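Local atomic coordinates of putative antitoxin HigA3 (Mycobacterium tuberculosis H37Rv, PDB entry 6LTZ), a protein that is the putative antitoxin of a type II toxin-antitoxin system, a DNA-binding transcriptional regulator whose cognate toxin would be HigB3. Residues 55-60 / 65-70. Numbering follows the deposited sequence.
Sequences DVAALM and ARVSKL
Ala-57 and Val-67 are the nearest pair across two helical segments, 55-60 and 65-70, with their CA atoms 6.1 Å apart; the axes of these short segments approach to 9.3 Å and their N-to-C directions differ by 115°. No hydrogen bond links the two segments, which meet through apolar side chains and bury 187 Å² between them. Val-67 carries most of the contact, with 67 Å² of its surface buried against the facing segment. Its CG2 lies 3.6 Å from CA of Ala-57 and 3.7 Å from CB of the same residue, so that the methyl rests against the CA-CB bond of the alanine. Chi1 of 172° places CG1 opposite the backbone N of Val-67, while CG2 stands opposite its carbonyl carbon and is the branch that faces helix 53-60. Two further side chains border that methyl more loosely: CG1 of Val-56 is 4.5 Å from Val-67 CG2, and SD of Met-60 is 4.3 Å from it. One branch of the valine therefore meets three residues spread over a turn of the facing helix. Met-60 then extends the contact along the second helix, its CE coming 4.3 Å from CD1 of Leu-70. A turn about the CG-SD bond (chi3 65°) brings this terminal methyl toward the leucine. The short connection between the helices holds Val-62, which also touches Val-67. Both segments fall within the predicted helix-turn-helix motif of this Cro/C1-type domain, so the contact packs the motif's two helices together, the second being the one that usually reads DNA in this family. Helix 80-89 closes the core from another side, Tyr-86 meeting Val-56 and Ala-89 meeting Met-60, while Leu-75 and Thr-78, in the loop leading into that helix, pack on Leu-70.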
ATOM      1  N   ASP A  55     -10.362  15.436  12.903  1.00 23.44           N
ATOM      2  CA  ASP A  55      -9.699  16.316  11.938  1.00 29.19           C
ATOM      3  C   ASP A  55      -9.376  15.543  10.663  1.00 23.49           C
ATOM      4  O   ASP A  55      -9.682  15.996   9.557  1.00 24.09           O
ATOM      5  CB  ASP A  55      -8.422  16.918  12.528  1.00 20.65           C
ATOM      6  CG  ASP A  55      -8.693  17.786  13.742  1.00 23.16           C
ATOM      7  OD1 ASP A  55      -9.744  18.468  13.773  1.00 24.75           O
ATOM      8  OD2 ASP A  55      -7.856  17.779  14.669  1.00 22.22           O
ATOM      9  N   VAL A  56      -8.768  14.372  10.830  1.00 26.02           N
ATOM     10  CA  VAL A  56      -8.415  13.509   9.702  1.00 22.61           C
ATOM     11  C   VAL A  56      -9.652  13.025   8.950  1.00 26.78           C
ATOM     12  O   VAL A  56      -9.666  13.008   7.717  1.00 27.67           O
ATOM     13  CB  VAL A  56      -7.591  12.291  10.159  1.00 29.32           C
ATOM     14  CG1 VAL A  56      -7.293  11.368   8.975  1.00 29.98           C
ATOM     15  CG2 VAL A  56      -6.295  12.750  10.806  1.00 29.74           C
ATOM     16  N   ALA A  57     -10.691  12.640   9.687  1.00 25.39           N
ATOM     17  CA  ALA A  57     -11.927  12.181   9.058  1.00 30.78           C
ATOM     18  C   ALA A  57     -12.519  13.265   8.160  1.00 27.09           C
ATOM     19  O   ALA A  57     -12.986  12.982   7.057  1.00 31.69           O
ATOM     20  CB  ALA A  57     -12.945  11.747  10.118  1.00 28.92           C
ATOM     21  N   ALA A  58     -12.495  14.506   8.639  1.00 24.47           N
ATOM     22  CA  ALA A  58     -13.021  15.625   7.866  1.00 25.25           C
ATOM     23  C   ALA A  58     -12.185  15.859   6.611  1.00 25.73           C
ATOM     24  O   ALA A  58     -12.721  16.120   5.537  1.00 27.10           O
ATOM     25  CB  ALA A  58     -13.069  16.884   8.709  1.00 22.43           C
ATOM     26  N   LEU A  59     -10.869  15.761   6.757  1.00 25.30           N
ATOM     27  CA  LEU A  59      -9.963  15.974   5.635  1.00 25.03           C
ATOM     28  C   LEU A  59     -10.140  14.905   4.564  1.00 27.59           C
ATOM     29  O   LEU A  59     -10.082  15.205   3.372  1.00 27.50           O
ATOM     30  CB  LEU A  59      -8.514  16.014   6.131  1.00 20.37           C
ATOM     31  CG  LEU A  59      -8.177  17.316   6.861  1.00 20.74           C
ATOM     32  CD1 LEU A  59      -6.927  17.176   7.717  1.00 19.51           C
ATOM     33  CD2 LEU A  59      -8.004  18.437   5.846  1.00 21.61           C
ATOM     34  N   MET A  60     -10.367  13.667   4.996  1.00 25.25           N
ATOM     35  CA  MET A  60     -10.572  12.536   4.089  1.00 27.84           C
ATOM     36  C   MET A  60     -11.991  12.472   3.535  1.00 35.35           C
ATOM     37  O   MET A  60     -12.255  11.770   2.558  1.00 35.72           O
ATOM     38  CB  MET A  60     -10.270  11.218   4.803  1.00 29.19           C
ATOM     39  CG  MET A  60      -8.832  11.022   5.216  1.00 24.42           C
ATOM     40  SD  MET A  60      -8.624   9.481   6.129  1.00 27.85           S
ATOM     41  CE  MET A  60      -9.035   8.277   4.864  1.00 28.53           C
ATOM     42  N   ALA A  65     -15.608   6.693  12.327  1.00 45.07           N
ATOM     43  CA  ALA A  65     -15.585   5.254  12.535  1.00 47.92           C
ATOM     44  C   ALA A  65     -14.537   4.615  11.635  1.00 47.85           C
ATOM     45  O   ALA A  65     -13.684   3.856  12.101  1.00 49.24           O
ATOM     46  CB  ALA A  65     -16.957   4.654  12.273  1.00 46.61           C
ATOM     47  N   ARG A  66     -14.594   4.943  10.346  1.00 48.43           N
ATOM     48  CA  ARG A  66     -13.624   4.438   9.383  1.00 46.86           C
ATOM     49  C   ARG A  66     -12.198   4.786   9.802  1.00 40.45           C
ATOM     50  O   ARG A  66     -11.305   3.944   9.732  1.00 44.85           O
ATOM     51  CB  ARG A  66     -13.914   4.990   7.986  1.00 48.83           C
ATOM     52  CG  ARG A  66     -12.769   4.807   7.005  1.00 62.59           C
ATOM     53  CD  ARG A  66     -12.996   3.593   6.111  1.00 68.47           C
ATOM     54  NE  ARG A  66     -14.008   3.848   5.088  1.00 80.00           N
ATOM     55  CZ  ARG A  66     -13.794   4.543   3.973  1.00 84.85           C
ATOM     56  NH1 ARG A  66     -12.595   5.058   3.724  1.00 71.28           N
ATOM     57  NH2 ARG A  66     -14.779   4.721   3.103  1.00 83.50           N
ATOM     58  N   VAL A  67     -11.989   6.021  10.253  1.00 40.31           N
ATOM     59  CA  VAL A  67     -10.663   6.448  10.690  1.00 34.85           C
ATOM     60  C   VAL A  67     -10.249   5.666  11.931  1.00 34.88           C
ATOM     61  O   VAL A  67      -9.091   5.279  12.082  1.00 32.23           O
ATOM     62  CB  VAL A  67     -10.612   7.965  10.994  1.00 28.79           C
ATOM     63  CG1 VAL A  67      -9.280   8.340  11.627  1.00 30.60           C
ATOM     64  CG2 VAL A  67     -10.837   8.766   9.724  1.00 31.72           C
ATOM     65  N   SER A  68     -11.214   5.431  12.811  1.00 43.97           N
ATOM     66  CA  SER A  68     -10.961   4.679  14.029  1.00 40.88           C
ATOM     67  C   SER A  68     -10.546   3.253  13.686  1.00 37.57           C
ATOM     68  O   SER A  68      -9.569   2.736  14.228  1.00 40.52           O
ATOM     69  CB  SER A  68     -12.197   4.681  14.927  1.00 46.85           C
ATOM     70  OG  SER A  68     -11.965   3.937  16.109  1.00 60.88           O
ATOM     71  N   LYS A  69     -11.276   2.627  12.770  1.00 46.56           N
ATOM     72  CA  LYS A  69     -10.941   1.271  12.346  1.00 50.87           C
ATOM     73  C   LYS A  69      -9.591   1.228  11.641  1.00 42.99           C
ATOM     74  O   LYS A  69      -8.867   0.243  11.744  1.00 54.43           O
ATOM     75  CB  LYS A  69     -12.026   0.700  11.434  1.00 56.14           C
ATOM     76  CG  LYS A  69     -13.429   0.734  12.023  1.00 69.37           C
ATOM     77  CD  LYS A  69     -14.483   0.339  10.993  1.00 77.79           C
ATOM     78  CE  LYS A  69     -13.959   0.475   9.566  1.00 82.10           C
ATOM     79  NZ  LYS A  69     -15.047   0.716   8.577  1.00 85.81           N
ATOM     80  N   LEU A  70      -9.254   2.302  10.934  1.00 41.70           N
ATOM     81  CA  LEU A  70      -7.957   2.410  10.275  1.00 39.39           C
ATOM     82  C   LEU A  70      -6.811   2.366  11.275  1.00 52.62           C
ATOM     83  O   LEU A  70      -5.807   1.684  11.063  1.00 47.97           O
ATOM     84  CB  LEU A  70      -7.868   3.710   9.469  1.00 46.37           C
ATOM     85  CG  LEU A  70      -8.230   3.683   7.989  1.00 44.05           C
ATOM     86  CD1 LEU A  70      -7.858   5.010   7.342  1.00 38.49           C
ATOM     87  CD2 LEU A  70      -7.521   2.535   7.305  1.00 41.48           C
TER